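Long-range contacts in putative major capsid protein (Cafeteriavirus-dependent mavirus, PDB 6G43), which probably builds the viral shell as trimeric capsomers, like other major capsid proteins of the double jelly-roll type: residues 40-45 and 269-274; 66-71 and 219-224; 352-357 and 454-459. All coordinates share one frame; numbering follows the deposited sequence.

Interaction 1. Residues 40-45 and 269-274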
ATOM      1  N   SER A  40     -10.197   8.714  28.087  1.00 32.15           N
ATOM      2  CA  SER A  40     -10.909   9.600  29.013  1.00 32.58           C
ATOM      3  C   SER A  40      -9.971  10.587  29.721  1.00 32.83           C
ATOM      4  O   SER A  40     -10.377  11.269  30.660  1.00 33.50           O
ATOM      5  CB  SER A  40     -11.632   8.748  30.058  1.00 32.25           C
ATOM      6  OG  SER A  40     -10.712   7.945  30.780  1.00 31.75           O
ATOM      7  N   THR A  41      -8.738  10.688  29.231  1.00 33.32           N
ATOM      8  CA  THR A  41      -7.612  11.229  29.979  1.00 33.58           C
ATOM      9  C   THR A  41      -6.967  12.475  29.346  1.00 33.17           C
ATOM     10  O   THR A  41      -5.962  12.974  29.858  1.00 33.25           O
ATOM     11  CB  THR A  41      -6.545  10.125  30.114  1.00 34.25           C
ATOM     12  OG1 THR A  41      -6.235   9.595  28.816  1.00 33.78           O
ATOM     13  CG2 THR A  41      -7.060   8.995  31.016  1.00 34.69           C
ATOM     14  N   PHE A  42      -7.543  12.980  28.253  1.00 32.32           N
ATOM     15  CA  PHE A  42      -6.990  14.133  27.553  1.00 31.78           C
ATOM     16  C   PHE A  42      -7.285  15.421  28.318  1.00 31.54           C
ATOM     17  O   PHE A  42      -8.367  15.574  28.882  1.00 31.86           O
ATOM     18  CB  PHE A  42      -7.561  14.228  26.132  1.00 31.45           C
ATOM     19  CG  PHE A  42      -6.986  13.218  25.179  1.00 31.16           C
ATOM     20  CD1 PHE A  42      -7.559  11.957  25.049  1.00 30.85           C
ATOM     21  CD2 PHE A  42      -5.868  13.526  24.406  1.00 31.08           C
ATOM     22  CE1 PHE A  42      -7.029  11.023  24.168  1.00 30.99           C
ATOM     23  CE2 PHE A  42      -5.333  12.598  23.522  1.00 31.06           C
ATOM     24  CZ  PHE A  42      -5.913  11.342  23.404  1.00 31.09           C
ATOM     25  N   GLN A  43      -6.313  16.329  28.345  1.00 31.06           N
ATOM     26  CA  GLN A  43      -6.528  17.679  28.873  1.00 31.29           C
ATOM     27  C   GLN A  43      -5.817  18.730  28.025  1.00 30.25           C
ATOM     28  O   GLN A  43      -4.773  18.468  27.421  1.00 29.87           O
ATOM     29  CB  GLN A  43      -6.139  17.807  30.359  1.00 32.28           C
ATOM     30  CG  GLN A  43      -5.012  16.917  30.854  1.00 33.12           C
ATOM     31  CD  GLN A  43      -4.784  17.073  32.350  1.00 33.70           C
ATOM     32  OE1 GLN A  43      -5.486  16.466  33.154  1.00 34.29           O
ATOM     33  NE2 GLN A  43      -3.806  17.887  32.728  1.00 34.03           N
ATOM     34  N   THR A  44      -6.418  19.918  27.998  1.00 29.25           N
ATOM     35  CA  THR A  44      -5.965  21.038  27.189  1.00 28.74           C
ATOM     36  C   THR A  44      -5.237  22.034  28.089  1.00 27.96           C
ATOM     37  O   THR A  44      -5.820  22.563  29.038  1.00 27.21           O
ATOM     38  CB  THR A  44      -7.168  21.726  26.513  1.00 28.86           C
ATOM     39  OG1 THR A  44      -7.910  20.757  25.757  1.00 29.21           O
ATOM     40  CG2 THR A  44      -6.720  22.845  25.584  1.00 29.03           C
ATOM     41  N   ILE A  45      -3.964  22.273  27.783  1.00 27.66           N
ATOM     42  CA  ILE A  45      -3.120  23.195  28.539  1.00 27.60           C
ATOM     43  C   ILE A  45      -2.995  24.498  27.754  1.00 27.84           C
ATOM     44  O   ILE A  45      -2.502  24.500  26.622  1.00 27.59           O
ATOM     45  CB  ILE A  45      -1.721  22.590  28.797  1.00 27.47           C
ATOM     46  CG1 ILE A  45      -1.845  21.275  29.582  1.00 27.43           C
ATOM     47  CG2 ILE A  45      -0.835  23.575  29.561  1.00 27.39           C
ATOM     48  CD1 ILE A  45      -0.643  20.365  29.464  1.00 27.47           C
ATOM     49  N   LEU A 269      -2.219  19.709  23.690  1.00 25.98           N
ATOM     50  CA  LEU A 269      -3.056  18.560  24.054  1.00 26.16           C
ATOM     51  C   LEU A 269      -2.180  17.422  24.575  1.00 26.29           C
ATOM     52  O   LEU A 269      -1.281  16.957  23.869  1.00 26.09           O
ATOM     53  CB  LEU A 269      -3.855  18.078  22.841  1.00 26.11           C
ATOM     54  CG  LEU A 269      -4.829  16.908  23.045  1.00 26.20           C
ATOM     55  CD1 LEU A 269      -5.946  17.258  24.018  1.00 26.28           C
ATOM     56  CD2 LEU A 269      -5.414  16.479  21.710  1.00 26.33           C
ATOM     57  N   VAL A 270      -2.452  16.984  25.805  1.00 26.59           N
ATOM     58  CA  VAL A 270      -1.739  15.869  26.436  1.00 27.00           C
ATOM     59  C   VAL A 270      -2.721  14.813  26.940  1.00 27.40           C
ATOM     60  O   VAL A 270      -3.889  15.117  27.176  1.00 27.13           O
ATOM     61  CB  VAL A 270      -0.872  16.345  27.629  1.00 27.17           C
ATOM     62  CG1 VAL A 270       0.125  17.407  27.185  1.00 27.21           C
ATOM     63  CG2 VAL A 270      -1.732  16.880  28.771  1.00 27.08           C
ATOM     64  N   GLN A 271      -2.232  13.584  27.096  1.00 27.90           N
ATOM     65  CA  GLN A 271      -2.929  12.529  27.837  1.00 28.57           C
ATOM     66  C   GLN A 271      -2.278  12.409  29.205  1.00 28.86           C
ATOM     67  O   GLN A 271      -1.053  12.357  29.289  1.00 28.87           O
ATOM     68  CB  GLN A 271      -2.796  11.186  27.125  1.00 28.83           C
ATOM     69  CG  GLN A 271      -3.533  11.085  25.808  1.00 29.01           C
ATOM     70  CD  GLN A 271      -3.346   9.727  25.157  1.00 29.00           C
ATOM     71  OE1 GLN A 271      -2.276   9.431  24.626  1.00 29.18           O
ATOM     72  NE2 GLN A 271      -4.383   8.895  25.192  1.00 29.22           N
ATOM     73  N   ASN A 272      -3.083  12.357  30.265  1.00 29.47           N
ATOM     74  CA  ASN A 272      -2.573  12.147  31.627  1.00 30.07           C
ATOM     75  C   ASN A 272      -3.421  11.116  32.364  1.00 30.38           C
ATOM     76  O   ASN A 272      -4.622  11.315  32.530  1.00 31.02           O
ATOM     77  CB  ASN A 272      -2.547  13.458  32.415  1.00 30.18           C
ATOM     78  CG  ASN A 272      -1.832  13.320  33.749  1.00 30.20           C
ATOM     79  OD1 ASN A 272      -2.464  13.276  34.803  1.00 30.41           O
ATOM     80  ND2 ASN A 272      -0.507  13.232  33.706  1.00 30.17           N
ATOM     81  N   TRP A 273      -2.788  10.034  32.820  1.00 30.95           N
ATOM     82  CA  TRP A 273      -3.500   8.922  33.459  1.00 31.11           C
ATOM     83  C   TRP A 273      -2.655   8.197  34.504  1.00 31.86           C
ATOM     84  O   TRP A 273      -1.424   8.252  34.471  1.00 31.79           O
ATOM     85  CB  TRP A 273      -3.997   7.935  32.392  1.00 30.51           C
ATOM     86  CG  TRP A 273      -2.937   7.075  31.744  1.00 29.96           C
ATOM     87  CD1 TRP A 273      -2.639   5.776  32.043  1.00 29.78           C
ATOM     88  CD2 TRP A 273      -2.062   7.449  30.672  1.00 29.71           C
ATOM     89  NE1 TRP A 273      -1.629   5.319  31.233  1.00 29.61           N
ATOM     90  CE2 TRP A 273      -1.254   6.325  30.382  1.00 29.70           C
ATOM     91  CE3 TRP A 273      -1.877   8.624  29.932  1.00 29.65           C
ATOM     92  CZ2 TRP A 273      -0.272   6.344  29.382  1.00 29.50           C
ATOM     93  CZ3 TRP A 273      -0.901   8.642  28.934  1.00 29.36           C
ATOM     94  CH2 TRP A 273      -0.111   7.508  28.671  1.00 29.27           C
ATOM     95  N   VAL A 274      -3.342   7.521  35.426  1.00 32.65           N
ATOM     96  CA  VAL A 274      -2.708   6.722  36.470  1.00 33.32           C
ATOM     97  C   VAL A 274      -2.304   5.370  35.890  1.00 34.24           C
ATOM     98  O   VAL A 274      -3.105   4.715  35.222  1.00 34.50           O
ATOM     99  CB  VAL A 274      -3.667   6.491  37.661  1.00 33.49           C
ATOM    100  CG1 VAL A 274      -3.025   5.602  38.724  1.00 33.28           C
ATOM    101  CG2 VAL A 274      -4.096   7.822  38.270  1.00 33.39           C
TER
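The ring of F42 carries the CG methylene of Q271 on one face: CG stands 3.5 Å from the centre of the F42 ring and 22° off the ring normal, a CH-pi contact displaced toward the rim. The two side chains run side by side in the same direction, and the Q271 amide is turned only 18° from the ring plane, with Q271 NE2 lying 3.4 Å from F42 CZ. L269 comes at the ring obliquely, its CD1 3.8 Å from F42 CD2, while L373 of the second subunit also packs on this phenylalanine. At the W273 indole, the edge takes Q271 C in plane; nearer the backbone, T41 CG2 touches W273 CB at 3.5 Å.

Beneath these groups run antiparallel strands 42-45 and 258-273, the former pairing with the latter in the larger sheet of the chain, consistent with a jelly-roll half of a capsid protein. Q43 and V270 form the hydrogen-bonded pair, with Q43 N 3.0 Å from V270 O and V270 N returning the bond to Q43 O. Two residues along, just before strand 42-45 begins, N272 N reaches T41 O at 3.0 Å, from above the carbonyl plane.

The other side of the sheet is aliphatic where I45, its CG1 anti to the carbonyl carbon (chi1 -59°), carries CD1 to 3.7 Å from V270 CG2. Further along that side, N272 ND2 bonds to G66 O and to T69 OG1.

Interaction 2. Residues 66-71 and 219-224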
ATOM      1  N   GLY A  66       1.289  14.839  37.466  1.00 28.10           N
ATOM      2  CA  GLY A  66       1.609  13.588  38.149  1.00 28.24           C
ATOM      3  C   GLY A  66       1.354  12.375  37.270  1.00 28.12           C
ATOM      4  O   GLY A  66       0.798  12.494  36.174  1.00 28.15           O
ATOM      5  N   ASN A  67       1.780  11.211  37.757  1.00 27.73           N
ATOM      6  CA  ASN A  67       1.533   9.916  37.106  1.00 27.63           C
ATOM      7  C   ASN A  67       2.084   9.878  35.667  1.00 27.51           C
ATOM      8  O   ASN A  67       3.199  10.359  35.445  1.00 27.81           O
ATOM      9  CB  ASN A  67       0.049   9.545  37.204  1.00 27.91           C
ATOM     10  CG  ASN A  67      -0.420   9.416  38.637  1.00 27.84           C
ATOM     11  OD1 ASN A  67      -1.179  10.243  39.133  1.00 27.21           O
ATOM     12  ND2 ASN A  67       0.045   8.376  39.317  1.00 27.77           N
ATOM     13  N   LEU A  68       1.327   9.351  34.697  1.00 27.14           N
ATOM     14  CA  LEU A  68       1.840   9.164  33.339  1.00 26.77           C
ATOM     15  C   LEU A  68       1.340  10.240  32.390  1.00 26.25           C
ATOM     16  O   LEU A  68       0.162  10.592  32.410  1.00 26.14           O
ATOM     17  CB  LEU A  68       1.465   7.782  32.801  1.00 26.90           C
ATOM     18  CG  LEU A  68       1.927   6.583  33.637  1.00 27.06           C
ATOM     19  CD1 LEU A  68       1.645   5.291  32.886  1.00 27.22           C
ATOM     20  CD2 LEU A  68       3.406   6.679  33.995  1.00 27.15           C
ATOM     21  N   THR A  69       2.251  10.750  31.559  1.00 25.53           N
ATOM     22  CA  THR A  69       1.933  11.746  30.542  1.00 25.41           C
ATOM     23  C   THR A  69       2.307  11.175  29.173  1.00 24.96           C
ATOM     24  O   THR A  69       3.396  10.616  29.005  1.00 24.45           O
ATOM     25  CB  THR A  69       2.668  13.077  30.808  1.00 25.50           C
ATOM     26  OG1 THR A  69       2.226  13.620  32.058  1.00 25.64           O
ATOM     27  CG2 THR A  69       2.386  14.094  29.710  1.00 25.55           C
ATOM     28  N   GLY A  70       1.394  11.318  28.210  1.00 24.73           N
ATOM     29  CA  GLY A  70       1.566  10.766  26.862  1.00 24.34           C
ATOM     30  C   GLY A  70       2.847  11.247  26.205  1.00 24.14           C
ATOM     31  O   GLY A  70       3.133  12.449  26.191  1.00 24.18           O
ATOM     32  N   GLY A  71       3.619  10.303  25.671  1.00 23.70           N
ATOM     33  CA  GLY A  71       4.943  10.590  25.117  1.00 23.38           C
ATOM     34  C   GLY A  71       4.996  11.419  23.842  1.00 22.89           C
ATOM     35  O   GLY A  71       6.063  11.918  23.482  1.00 22.71           O
ATOM     36  N   PRO A 219       3.644   5.169  21.676  1.00 33.37           N
ATOM     37  CA  PRO A 219       4.660   5.926  22.418  1.00 31.49           C
ATOM     38  C   PRO A 219       4.755   5.561  23.901  1.00 29.88           C
ATOM     39  O   PRO A 219       3.732   5.378  24.567  1.00 28.75           O
ATOM     40  CB  PRO A 219       4.206   7.382  22.251  1.00 31.82           C
ATOM     41  CG  PRO A 219       2.735   7.298  22.039  1.00 32.07           C
ATOM     42  CD  PRO A 219       2.506   6.024  21.281  1.00 32.73           C
ATOM     43  N   VAL A 220       5.987   5.465  24.398  1.00 28.71           N
ATOM     44  CA  VAL A 220       6.253   5.222  25.811  1.00 28.05           C
ATOM     45  C   VAL A 220       6.009   6.537  26.563  1.00 27.34           C
ATOM     46  O   VAL A 220       6.606   7.556  26.210  1.00 27.39           O
ATOM     47  CB  VAL A 220       7.707   4.756  26.036  1.00 27.92           C
ATOM     48  CG1 VAL A 220       7.993   4.542  27.519  1.00 28.04           C
ATOM     49  CG2 VAL A 220       7.981   3.477  25.260  1.00 27.74           C
ATOM     50  N   PRO A 221       5.130   6.525  27.586  1.00 26.42           N
ATOM     51  CA  PRO A 221       4.837   7.761  28.314  1.00 25.88           C
ATOM     52  C   PRO A 221       5.945   8.204  29.270  1.00 25.33           C
ATOM     53  O   PRO A 221       6.814   7.408  29.638  1.00 25.11           O
ATOM     54  CB  PRO A 221       3.570   7.409  29.101  1.00 26.16           C
ATOM     55  CG  PRO A 221       3.666   5.942  29.318  1.00 26.30           C
ATOM     56  CD  PRO A 221       4.324   5.394  28.086  1.00 26.45           C
ATOM     57  N   PHE A 222       5.900   9.483  29.642  1.00 24.61           N
ATOM     58  CA  PHE A 222       6.758  10.047  30.677  1.00 24.28           C
ATOM     59  C   PHE A 222       6.038   9.952  32.010  1.00 24.33           C
ATOM     60  O   PHE A 222       4.813   9.856  32.042  1.00 24.36           O
ATOM     61  CB  PHE A 222       7.089  11.500  30.356  1.00 23.86           C
ATOM     62  CG  PHE A 222       7.877  11.663  29.096  1.00 23.57           C
ATOM     63  CD1 PHE A 222       9.250  11.458  29.097  1.00 23.42           C
ATOM     64  CD2 PHE A 222       7.247  11.992  27.900  1.00 23.42           C
ATOM     65  CE1 PHE A 222       9.985  11.590  27.930  1.00 23.52           C
ATOM     66  CE2 PHE A 222       7.974  12.126  26.731  1.00 23.32           C
ATOM     67  CZ  PHE A 222       9.346  11.927  26.748  1.00 23.48           C
ATOM     68  N   ARG A 223       6.797   9.990  33.101  1.00 24.49           N
ATOM     69  CA  ARG A 223       6.228   9.810  34.442  1.00 24.97           C
ATOM     70  C   ARG A 223       6.603  10.917  35.424  1.00 24.65           C
ATOM     71  O   ARG A 223       7.750  11.365  35.469  1.00 24.10           O
ATOM     72  CB  ARG A 223       6.642   8.460  35.032  1.00 25.30           C
ATOM     73  CG  ARG A 223       8.139   8.231  35.033  1.00 25.73           C
ATOM     74  CD  ARG A 223       8.608   7.497  36.267  1.00 26.09           C
ATOM     75  NE  ARG A 223      10.046   7.280  36.158  1.00 25.84           N
ATOM     76  CZ  ARG A 223      10.716   6.240  36.646  1.00 25.77           C
ATOM     77  NH1 ARG A 223      10.109   5.262  37.318  1.00 26.09           N
ATOM     78  NH2 ARG A 223      12.026   6.182  36.451  1.00 26.02           N
ATOM     79  N   ASN A 224       5.605  11.344  36.197  1.00 24.89           N
ATOM     80  CA  ASN A 224       5.787  12.171  37.388  1.00 24.98           C
ATOM     81  C   ASN A 224       6.557  13.463  37.111  1.00 24.69           C
ATOM     82  O   ASN A 224       7.657  13.684  37.626  1.00 24.62           O
ATOM     83  CB  ASN A 224       6.446  11.336  38.499  1.00 25.11           C
ATOM     84  CG  ASN A 224       6.245  11.932  39.881  1.00 25.40           C
ATOM     85  OD1 ASN A 224       5.268  12.641  40.136  1.00 26.08           O
ATOM     86  ND2 ASN A 224       7.162  11.634  40.787  1.00 25.65           N
TER
HETATM   87  O   HOH W   1       2.390   7.477  25.649  1.00 13.83           O
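G71 packs closely against the turn before strand 222-235: with no side chain in the way, its CA comes to 3.6 Å from V220 O and 3.8 Å from F222 CE2. The F222 ring meets G71 CA obliquely, with G70 O farther off at the ring edge, near its plane, while Y288 stacks on the ring. P221 CB presses to 3.2 Å from T69 O, which also accepts F222 N at 2.8 Å in the carbonyl plane; T69 N gives to F222 O in return, completing a hydrogen-bonded pair. A water accepts from G71 N and donates to P219 O. In the neighbouring non-hydrogen-bonded pair, L68 CD2 rests on R223 CB at 3.8 Å; beyond that the arginine leads away, its guanidinium bonded to the carbonyls of S482, K284 and P283.

Toward solvent the contact thins to backbone. N224 N still reaches N67 O at 2.7 Å, but the N67 side chain points away, and G66 CA comes no closer than 4.3 Å to N224 OD1. The chain turns a corner at N67, and the strands on its two sides, 58-66 and 68-84, both pair antiparallel with strand 222-235, consistent with one jelly-roll half of a double jelly-roll capsid protein.

Interaction 3. Residues 352-357 and 454-459; sequences QLAGII and ATFVTP
F456 holds its ring carbon CG between the backbone N and the carbonyl carbon (chi1 59°), which lays the ring beside A354: A354 CB sits 3.5 Å from F456 CD2, meeting the ring obliquely. The same methyl is 3.4 Å from V457 O. I357 adopts the matching first torsion (chi1 62°), and this brings CG1 alongside the neighbouring strand, 3.5 Å from T455 O, with I357 CD1 next to the T455 CG2 methyl. The two side chains slant past one another at the I357-T455 end of the contact.

Between these ends the backbones pair antiparallel. G355 and V457 exchange both bonds: V457 N to G355 O is 2.9 Å and fairly straight, whereas G355 N to V457 O bends to 138° at the hydrogen. I357 N then gives to T455 O, flanking the non-hydrogen-bonded pair I356 and F456. Strands 355-363 and 448-457 are the two inner members of a four-stranded antiparallel sheet with 319-328 and 366-369 outside them, within the V20-type C-terminal domain, and so probably belong to the second jelly roll. V457 lies on the face to which G355 offers no side chain, and its CG2 comes to 3.6 Å from G355 O.

In the loops before strand 355-363 and after strand 448-457, Q352 OE1 touches P459 CG at 3.5 Å; the bent glutamine's NE2 is held by N152 O and P350 O, and Y468 packs on both Q352 and P459.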
ATOM      1  N   GLN A 352      12.363  24.744  -2.987  1.00 28.70           N
ATOM      2  CA  GLN A 352      13.163  24.471  -4.170  1.00 28.58           C
ATOM      3  C   GLN A 352      14.466  23.792  -3.750  1.00 28.39           C
ATOM      4  O   GLN A 352      15.377  24.449  -3.242  1.00 29.13           O
ATOM      5  CB  GLN A 352      13.429  25.767  -4.947  1.00 28.48           C
ATOM      6  CG  GLN A 352      12.170  26.512  -5.385  1.00 28.27           C
ATOM      7  CD  GLN A 352      11.327  25.723  -6.379  1.00 28.53           C
ATOM      8  OE1 GLN A 352      11.770  25.450  -7.498  1.00 28.79           O
ATOM      9  NE2 GLN A 352      10.107  25.359  -5.981  1.00 28.39           N
ATOM     10  N   LEU A 353      14.525  22.470  -3.924  1.00 27.83           N
ATOM     11  CA  LEU A 353      15.761  21.708  -3.738  1.00 27.43           C
ATOM     12  C   LEU A 353      16.394  21.432  -5.097  1.00 27.03           C
ATOM     13  O   LEU A 353      15.697  21.353  -6.115  1.00 27.30           O
ATOM     14  CB  LEU A 353      15.509  20.380  -3.013  1.00 27.80           C
ATOM     15  CG  LEU A 353      14.633  20.350  -1.761  1.00 28.07           C
ATOM     16  CD1 LEU A 353      14.675  18.961  -1.139  1.00 28.23           C
ATOM     17  CD2 LEU A 353      15.076  21.392  -0.753  1.00 28.20           C
ATOM     18  N   ALA A 354      17.715  21.287  -5.104  1.00 26.14           N
ATOM     19  CA  ALA A 354      18.448  20.942  -6.314  1.00 26.03           C
ATOM     20  C   ALA A 354      18.455  19.430  -6.526  1.00 25.99           C
ATOM     21  O   ALA A 354      18.360  18.654  -5.570  1.00 25.44           O
ATOM     22  CB  ALA A 354      19.871  21.464  -6.231  1.00 25.87           C
ATOM     23  N   GLY A 355      18.553  19.027  -7.790  1.00 26.07           N
ATOM     24  CA  GLY A 355      18.831  17.645  -8.152  1.00 26.13           C
ATOM     25  C   GLY A 355      20.327  17.401  -8.055  1.00 26.39           C
ATOM     26  O   GLY A 355      21.096  17.939  -8.855  1.00 26.37           O
ATOM     27  N   ILE A 356      20.737  16.608  -7.068  1.00 26.51           N
ATOM     28  CA  ILE A 356      22.141  16.252  -6.877  1.00 26.73           C
ATOM     29  C   ILE A 356      22.499  15.149  -7.870  1.00 27.23           C
ATOM     30  O   ILE A 356      21.923  14.063  -7.823  1.00 27.37           O
ATOM     31  CB  ILE A 356      22.427  15.774  -5.430  1.00 26.53           C
ATOM     32  CG1 ILE A 356      22.101  16.888  -4.426  1.00 26.51           C
ATOM     33  CG2 ILE A 356      23.890  15.356  -5.273  1.00 26.38           C
ATOM     34  CD1 ILE A 356      22.143  16.459  -2.976  1.00 26.79           C
ATOM     35  N   ILE A 357      23.451  15.441  -8.757  1.00 28.16           N
ATOM     36  CA  ILE A 357      23.934  14.480  -9.767  1.00 28.83           C
ATOM     37  C   ILE A 357      25.275  13.821  -9.422  1.00 29.33           C
ATOM     38  O   ILE A 357      25.626  12.795 -10.007  1.00 29.46           O
ATOM     39  CB  ILE A 357      24.022  15.113 -11.180  1.00 28.97           C
ATOM     40  CG1 ILE A 357      25.027  16.278 -11.234  1.00 29.20           C
ATOM     41  CG2 ILE A 357      22.643  15.582 -11.625  1.00 28.75           C
ATOM     42  CD1 ILE A 357      25.411  16.684 -12.642  1.00 29.54           C
ATOM     43  N   ALA A 454      29.140  18.479  -3.389  1.00 28.47           N
ATOM     44  CA  ALA A 454      27.933  18.090  -4.113  1.00 28.28           C
ATOM     45  C   ALA A 454      27.880  18.823  -5.445  1.00 28.18           C
ATOM     46  O   ALA A 454      27.991  20.049  -5.483  1.00 27.84           O
ATOM     47  CB  ALA A 454      26.696  18.410  -3.287  1.00 28.20           C
ATOM     48  N   THR A 455      27.728  18.061  -6.528  1.00 28.28           N
ATOM     49  CA  THR A 455      27.493  18.604  -7.865  1.00 28.41           C
ATOM     50  C   THR A 455      26.000  18.479  -8.156  1.00 28.49           C
ATOM     51  O   THR A 455      25.423  17.399  -7.983  1.00 28.93           O
ATOM     52  CB  THR A 455      28.308  17.842  -8.930  1.00 28.44           C
ATOM     53  OG1 THR A 455      29.687  17.815  -8.546  1.00 28.27           O
ATOM     54  CG2 THR A 455      28.184  18.508 -10.298  1.00 28.54           C
ATOM     55  N   PHE A 456      25.377  19.575  -8.595  1.00 28.10           N
ATOM     56  CA  PHE A 456      23.918  19.628  -8.721  1.00 27.97           C
ATOM     57  C   PHE A 456      23.402  20.535  -9.834  1.00 28.35           C
ATOM     58  O   PHE A 456      24.115  21.407 -10.336  1.00 28.20           O
ATOM     59  CB  PHE A 456      23.288  20.050  -7.387  1.00 27.76           C
ATOM     60  CG  PHE A 456      23.747  21.396  -6.887  1.00 27.45           C
ATOM     61  CD1 PHE A 456      24.905  21.513  -6.119  1.00 27.44           C
ATOM     62  CD2 PHE A 456      23.016  22.549  -7.166  1.00 27.28           C
ATOM     63  CE1 PHE A 456      25.329  22.750  -5.652  1.00 27.16           C
ATOM     64  CE2 PHE A 456      23.434  23.788  -6.698  1.00 27.25           C
ATOM     65  CZ  PHE A 456      24.595  23.890  -5.943  1.00 27.11           C
ATOM     66  N   VAL A 457      22.140  20.308 -10.189  1.00 28.86           N
ATOM     67  CA  VAL A 457      21.420  21.105 -11.188  1.00 29.02           C
ATOM     68  C   VAL A 457      20.209  21.756 -10.520  1.00 29.13           C
ATOM     69  O   VAL A 457      19.618  21.179  -9.601  1.00 28.98           O
ATOM     70  CB  VAL A 457      20.989  20.266 -12.419  1.00 29.07           C
ATOM     71  CG1 VAL A 457      22.212  19.677 -13.108  1.00 29.21           C
ATOM     72  CG2 VAL A 457      20.001  19.156 -12.056  1.00 29.24           C
ATOM     73  N   THR A 458      19.849  22.948 -10.994  1.00 29.37           N
ATOM     74  CA  THR A 458      18.779  23.752 -10.399  1.00 29.72           C
ATOM     75  C   THR A 458      17.630  23.975 -11.392  1.00 30.12           C
ATOM     76  O   THR A 458      17.847  23.920 -12.604  1.00 30.15           O
ATOM     77  CB  THR A 458      19.322  25.110  -9.921  1.00 29.71           C
ATOM     78  OG1 THR A 458      19.981  25.776 -11.004  1.00 29.46           O
ATOM     79  CG2 THR A 458      20.308  24.914  -8.779  1.00 29.91           C
ATOM     80  N   PRO A 459      16.402  24.222 -10.883  1.00 30.81           N
ATOM     81  CA  PRO A 459      15.222  24.404 -11.742  1.00 30.93           C
ATOM     82  C   PRO A 459      14.982  25.813 -12.324  1.00 31.09           C
ATOM     83  O   PRO A 459      13.977  26.004 -13.006  1.00 30.59           O
ATOM     84  CB  PRO A 459      14.068  24.025 -10.806  1.00 30.69           C
ATOM     85  CG  PRO A 459      14.545  24.463  -9.469  1.00 30.73           C
ATOM     86  CD  PRO A 459      16.017  24.159  -9.459  1.00 30.62           C
TER

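Overall arrangement
Interactions 1 and 2 are neighbours, with centres about 10 Å apart, in the large antiparallel sheet where strand 68-84 lies between 222-235 and 258-273. They touch directly: G70 N probably bonds to Q271 O, and W273 O packs against N67 CB. Along the chain, interaction 2 is nested within the loop that interaction 1 closes. Interaction 3 follows later, in a separate four-stranded sheet across the chain's centre, about 45 Å and 43 Å from the centres of the first two. Their placing in successive sheets, early and late in the chain, is consistent with a double jelly roll. The first two contacts also meet other subunits, tying that region to the trimer, whereas interaction 3 is internal to its chain.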